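PDB 3G27: 82 prophage-derived uncharacterized protein ybcO from Escherichia coli K-12, which is probably a nuclease and binds a zinc ion. Local coordinates for residues P18-G23 against S55-E60; E26-A31 against A50-S55. All coordinates share one frame; numbering follows the deposited sequence.

Interaction 1 of 2, residues P18-G23 against S55-E60; sequences PGVCNG and SACHDE. With ZN (zinc ion), chain B; CA (calcium ion), chain C.
C21, in the loop 18-23, and C57, in the first turn of helix 55-61, are tied together by one zinc ion, bonded to C21 SG at 2.3 Å and to C57 SG at 2.4 Å. C21 SG and C57 SG stay 3.9 Å apart, held by the metal and not by a disulfide. C21 sets its SG opposite its own backbone N (chi1 -159°), which carries the sulfur to the zinc although its side chain sets out away from the helix; C57 SG also lies against C21 CA. A weak hydrogen bond from G23 N to C21 SG could help stabilise the negative charge of this zinc-bound sulfur. The close-packed part is V20 over the start of the helix. Its CG1 reaches across to E60 CB at 3.9 Å and A56 CB at 4.2 Å, and the V20 and E60 side chains meet at about a right angle. The carboxylate of E60 is engaged elsewhere, by R63, T65 and the backbone of F67 and V68. A56 CB sits close against the V20 carbonyl, whose O also accepts a hydrogen bond from a water. N22 makes a sparser contact: its ND2 alone comes within 3.0 Å of S55 OG, while its OD1 accepts a hydrogen bond from N24 N. On the side of the loop away from the helix, at the exposed G19, a calcium ion takes G19 O, C21 O at 2.5 Å and three waters, one of them the water at V20 O. C21 thus serves two metals, zinc by its sulfur and calcium by its carbonyl. With C13 and C54 completing the tetrad, this is a Cys4 zinc site in which C54 and C57 form a CxxC pair at a helix start.

Interaction 2 of 2, residues E26-A31 against A50-S55; sequences ETSVLA and ATIACS. With ZN (zinc ion), chain B.
T27 meets the chain where strand 50-53 passes into helix 55-61. Its OG1 lies between its own backbone N and carbonyl carbon (chi1 70°) and accepts a hydrogen bond from S55 N, 3.2 Å long and nearly straight at 167°. The same oxygen is hydrogen-bonded to N24 O, so the hydroxyl links the loop before the strand to the first turn of the helix. T27 CB rests on S55 OG, and OG1 also touches C54 CB. C54 SG binds the zinc ion at 2.3 Å and, from the N-cap position, caps a backbone N of the first turn of helix 55-61. Beyond T27 the segments become a two-stranded antiparallel sheet, with V29-A53 and A31-T51 as hydrogen-bonded pairs and L30-I52 as the non-hydrogen-bonded pair between them. Two strands followed by a helix are consistent with a beta-beta-alpha metal (His-Me finger) nuclease core; H32, the predicted proton acceptor, directly follows A31. A31, which buries more surface here than any other residue, is gripped at both backbone ends: its N donates to T51 O at 2.7 Å, and its O accepts from T51 N. Its methyl packs on A53 CB at 3.8 Å, on the face bearing V29 and T51, where H58 and I61 of helix 55-61 close over A31. Just before the strand S28 CB touches I52 CG2, and S28 OG is hydrogen-bonded to R11 O; I52, on the face shared with L30, leans on I87 and W88 of helix 70-90. At the far end A50 CB packs against L30 CG at 3.7 Å, with L30 CD1 nearly as close.

How the interactions relate
From the N terminus, the chain passes through the metal-binding loop 18-23, then strand 29-32, returns along strand 50-53 and enters helix 55-61. Interaction 2 closes the inner loop, pairing 26-31 with 50-55. Interaction 1 closes the outer one, joining 18-23 to 55-60, so interaction 2 is nested inside interaction 1. They share S55, at the turn from strand to helix, and both reach the zinc ion. Side chains also pass between them: N22 OD1 packs on C54 CB and makes a weak hydrogen bond with T27 OG1, and H58 also packs on V29. Loop and helix meet at the zinc, to which the end of the sheet contributes through C54.

Interaction 1 of 2, residues P18-G23 against S55-E60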
loop_
_atom_site.group_PDB
_atom_site.type_symbol
_atom_site.label_atom_id
_atom_site.label_comp_id
_atom_site.label_asym_id
_atom_site.label_seq_id
_atom_site.Cartn_x
_atom_site.Cartn_y
_atom_site.Cartn_z
ATOM N N PRO A 18 -4.114 -12.040 -11.224
ATOM C CA PRO A 18 -4.125 -13.064 -12.251
ATOM C C PRO A 18 -5.516 -13.362 -12.788
ATOM O O PRO A 18 -6.469 -13.392 -12.036
ATOM C CB PRO A 18 -3.553 -14.286 -11.528
ATOM C CG PRO A 18 -2.665 -13.694 -10.464
ATOM C CD PRO A 18 -3.380 -12.482 -10.015
ATOM N N GLY A 19 -5.613 -13.570 -14.099
ATOM C CA GLY A 19 -6.875 -13.903 -14.737
ATOM C C GLY A 19 -7.648 -12.642 -15.018
ATOM O O GLY A 19 -7.930 -12.309 -16.179
ATOM N N VAL A 20 -7.951 -11.928 -13.943
ATOM C CA VAL A 20 -8.687 -10.676 -14.006
ATOM C C VAL A 20 -8.001 -9.601 -14.883
ATOM O O VAL A 20 -8.647 -8.935 -15.707
ATOM C CB VAL A 20 -8.973 -10.128 -12.537
ATOM C CG1 VAL A 20 -9.555 -8.750 -12.598
ATOM C CG2 VAL A 20 -9.854 -11.081 -11.744
ATOM N N CYS A 21 -6.702 -9.439 -14.709
ATOM C CA CYS A 21 -5.954 -8.453 -15.465
ATOM C C CYS A 21 -6.172 -8.663 -16.939
ATOM O O CYS A 21 -6.149 -9.803 -17.422
ATOM C CB CYS A 21 -4.449 -8.542 -15.168
ATOM S SG CYS A 21 -3.481 -6.981 -15.569
ATOM N N ASN A 22 -6.360 -7.573 -17.667
ATOM C CA ASN A 22 -6.353 -7.655 -19.109
ATOM C C ASN A 22 -4.962 -7.392 -19.730
ATOM O O ASN A 22 -4.743 -7.658 -20.886
ATOM C CB ASN A 22 -7.467 -6.796 -19.749
ATOM C CG ASN A 22 -7.299 -5.301 -19.534
ATOM O OD1 ASN A 22 -6.195 -4.760 -19.543
ATOM N ND2 ASN A 22 -8.411 -4.625 -19.366
ATOM N N GLY A 23 -4.031 -6.855 -18.955
ATOM C CA GLY A 23 -2.684 -6.585 -19.435
ATOM C C GLY A 23 -2.555 -5.549 -20.542
ATOM O O GLY A 23 -1.519 -5.497 -21.227
ATOM N N SER A 55 -8.536 -1.669 -16.846
ATOM C CA SER A 55 -9.958 -1.520 -16.633
ATOM C C SER A 55 -10.549 -2.646 -15.785
ATOM O O SER A 55 -11.406 -2.415 -14.931
ATOM C CB SER A 55 -10.688 -1.403 -17.976
ATOM O OG SER A 55 -10.380 -2.468 -18.874
ATOM N N ALA A 56 -10.050 -3.853 -16.013
ATOM C CA ALA A 56 -10.505 -5.057 -15.320
ATOM C C ALA A 56 -10.095 -5.073 -13.867
ATOM O O ALA A 56 -10.878 -5.358 -12.974
ATOM C CB ALA A 56 -9.937 -6.277 -16.024
ATOM N N CYS A 57 -8.831 -4.792 -13.628
ATOM C CA CYS A 57 -8.330 -4.761 -12.251
ATOM C C CYS A 57 -8.978 -3.631 -11.469
ATOM O O CYS A 57 -9.297 -3.775 -10.311
ATOM C CB CYS A 57 -6.804 -4.624 -12.249
ATOM S SG CYS A 57 -5.953 -6.157 -12.603
ATOM N N HIS A 58 -9.221 -2.501 -12.126
ATOM C CA HIS A 58 -9.894 -1.400 -11.487
ATOM C C HIS A 58 -11.284 -1.826 -11.001
ATOM O O HIS A 58 -11.633 -1.606 -9.858
ATOM C CB HIS A 58 -9.998 -0.276 -12.498
ATOM C CG HIS A 58 -10.541 0.992 -11.953
ATOM N ND1 HIS A 58 -11.047 1.978 -12.769
ATOM C CD2 HIS A 58 -10.630 1.458 -10.682
ATOM C CE1 HIS A 58 -11.426 3.002 -12.015
ATOM N NE2 HIS A 58 -11.188 2.708 -10.749
ATOM N N ASP A 59 -12.083 -2.443 -11.866
ATOM C CA ASP A 59 -13.427 -2.883 -11.477
ATOM C C ASP A 59 -13.388 -3.890 -10.329
ATOM O O ASP A 59 -14.202 -3.837 -9.435
ATOM C CB ASP A 59 -14.158 -3.453 -12.659
ATOM C CG ASP A 59 -14.494 -2.399 -13.716
ATOM O OD1 ASP A 59 -14.470 -1.204 -13.379
ATOM O OD2 ASP A 59 -14.811 -2.764 -14.888
ATOM N N GLU A 60 -12.392 -4.752 -10.327
ATOM C CA GLU A 60 -12.216 -5.769 -9.263
ATOM C C GLU A 60 -11.765 -5.182 -7.951
ATOM O O GLU A 60 -12.297 -5.546 -6.902
ATOM C CB GLU A 60 -11.232 -6.838 -9.691
ATOM C CG GLU A 60 -11.065 -8.040 -8.710
ATOM C CD GLU A 60 -12.239 -9.010 -8.688
ATOM O OE1 GLU A 60 -13.032 -9.065 -9.658
ATOM O OE2 GLU A 60 -12.364 -9.733 -7.680
HETATM ZN ZN ZN B . -4.718 -5.338 -14.469
HETATM CA CA CA C . -7.375 -11.689 -18.429
HETATM O O HOH W 1 -9.033 -9.732 -18.216
HETATM O O HOH W 2 -5.886 -11.022 -20.150
HETATM O O HOH W 3 -5.076 -12.431 -17.409
#

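Interaction 2 of 2, residues E26-A31 against A50-S55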
loop_
_atom_site.group_PDB
_atom_site.type_symbol
_atom_site.label_atom_id
_atom_site.label_comp_id
_atom_site.label_asym_id
_atom_site.label_seq_id
_atom_site.Cartn_x
_atom_site.Cartn_y
_atom_site.Cartn_z
ATOM N N GLU A 26 -3.428 0.447 -22.650
ATOM C CA GLU A 26 -4.362 1.435 -23.160
ATOM C C GLU A 26 -5.557 1.619 -22.221
ATOM O O GLU A 26 -6.190 2.664 -22.237
ATOM C CB GLU A 26 -4.861 1.075 -24.576
ATOM C CG GLU A 26 -6.102 0.133 -24.621
ATOM C CD GLU A 26 -6.416 -0.456 -26.004
ATOM O OE1 GLU A 26 -7.567 -0.309 -26.493
ATOM O OE2 GLU A 26 -5.504 -1.053 -26.604
ATOM N N THR A 27 -5.900 0.607 -21.428
ATOM C CA THR A 27 -7.083 0.719 -20.570
ATOM C C THR A 27 -6.726 1.274 -19.181
ATOM O O THR A 27 -7.609 1.421 -18.340
ATOM C CB THR A 27 -7.818 -0.621 -20.452
ATOM O OG1 THR A 27 -7.033 -1.533 -19.682
ATOM C CG2 THR A 27 -8.048 -1.206 -21.832
ATOM N N SER A 28 -5.447 1.597 -18.944
ATOM C CA SER A 28 -4.990 1.891 -17.587
ATOM C C SER A 28 -5.479 3.223 -17.144
ATOM O O SER A 28 -5.486 4.160 -17.936
ATOM C CB SER A 28 -3.473 1.907 -17.499
ATOM O OG SER A 28 -3.010 0.576 -17.423
ATOM N N VAL A 29 -5.869 3.312 -15.873
ATOM C CA VAL A 29 -6.186 4.602 -15.261
ATOM C C VAL A 29 -5.567 4.690 -13.863
ATOM O O VAL A 29 -5.097 3.695 -13.323
ATOM C CB VAL A 29 -7.723 4.809 -15.164
ATOM C CG1 VAL A 29 -8.380 4.741 -16.566
ATOM C CG2 VAL A 29 -8.339 3.771 -14.232
ATOM N N LEU A 30 -5.598 5.879 -13.274
ATOM C CA LEU A 30 -5.239 6.048 -11.870
ATOM C C LEU A 30 -6.444 5.646 -10.999
ATOM O O LEU A 30 -7.422 6.360 -10.941
ATOM C CB LEU A 30 -4.811 7.500 -11.593
ATOM C CG LEU A 30 -4.132 7.705 -10.251
ATOM C CD1 LEU A 30 -2.831 6.961 -10.245
ATOM C CD2 LEU A 30 -3.906 9.153 -9.989
ATOM N N ALA A 31 -6.362 4.483 -10.353
ATOM C CA ALA A 31 -7.443 3.930 -9.577
ATOM C C ALA A 31 -7.162 4.218 -8.096
ATOM O O ALA A 31 -6.210 3.695 -7.530
ATOM C CB ALA A 31 -7.525 2.433 -9.820
ATOM N N ALA A 50 -3.316 5.852 -4.688
ATOM C CA ALA A 50 -3.914 5.314 -5.908
ATOM C C ALA A 50 -2.885 4.423 -6.620
ATOM O O ALA A 50 -1.677 4.519 -6.355
ATOM C CB ALA A 50 -4.376 6.448 -6.832
ATOM N N THR A 51 -3.390 3.546 -7.483
ATOM C CA THR A 51 -2.568 2.678 -8.326
ATOM C C THR A 51 -2.976 2.797 -9.790
ATOM O O THR A 51 -4.120 3.087 -10.094
ATOM C CB THR A 51 -2.679 1.194 -7.889
ATOM O OG1 THR A 51 -1.765 0.399 -8.661
ATOM C CG2 THR A 51 -4.132 0.653 -8.029
ATOM N N ILE A 52 -2.007 2.577 -10.687
ATOM C CA ILE A 52 -2.257 2.392 -12.115
ATOM C C ILE A 52 -2.939 1.034 -12.185
ATOM O O ILE A 52 -2.439 0.051 -11.626
ATOM C CB ILE A 52 -0.932 2.316 -12.961
ATOM C CG1 ILE A 52 0.004 3.527 -12.714
ATOM C CG2 ILE A 52 -1.233 2.241 -14.417
ATOM C CD1 ILE A 52 1.459 3.287 -13.166
ATOM N N ALA A 53 -4.077 0.975 -12.851
ATOM C CA ALA A 53 -4.826 -0.254 -12.943
ATOM C C ALA A 53 -5.477 -0.277 -14.307
ATOM O O ALA A 53 -5.976 0.744 -14.756
ATOM C CB ALA A 53 -5.889 -0.302 -11.823
ATOM N N CYS A 54 -5.440 -1.435 -14.965
ATOM C CA CYS A 54 -6.210 -1.693 -16.185
ATOM C C CYS A 54 -7.675 -1.745 -15.833
ATOM O O CYS A 54 -8.018 -1.858 -14.669
ATOM C CB CYS A 54 -5.828 -3.020 -16.821
ATOM S SG CYS A 54 -6.379 -4.517 -15.895
ATOM N N SER A 55 -8.536 -1.669 -16.846
ATOM C CA SER A 55 -9.958 -1.520 -16.633
ATOM C C SER A 55 -10.549 -2.646 -15.785
ATOM O O SER A 55 -11.406 -2.415 -14.931
ATOM C CB SER A 55 -10.688 -1.403 -17.976
ATOM O OG SER A 55 -10.380 -2.468 -18.874
HETATM ZN ZN ZN B . -4.718 -5.338 -14.469
#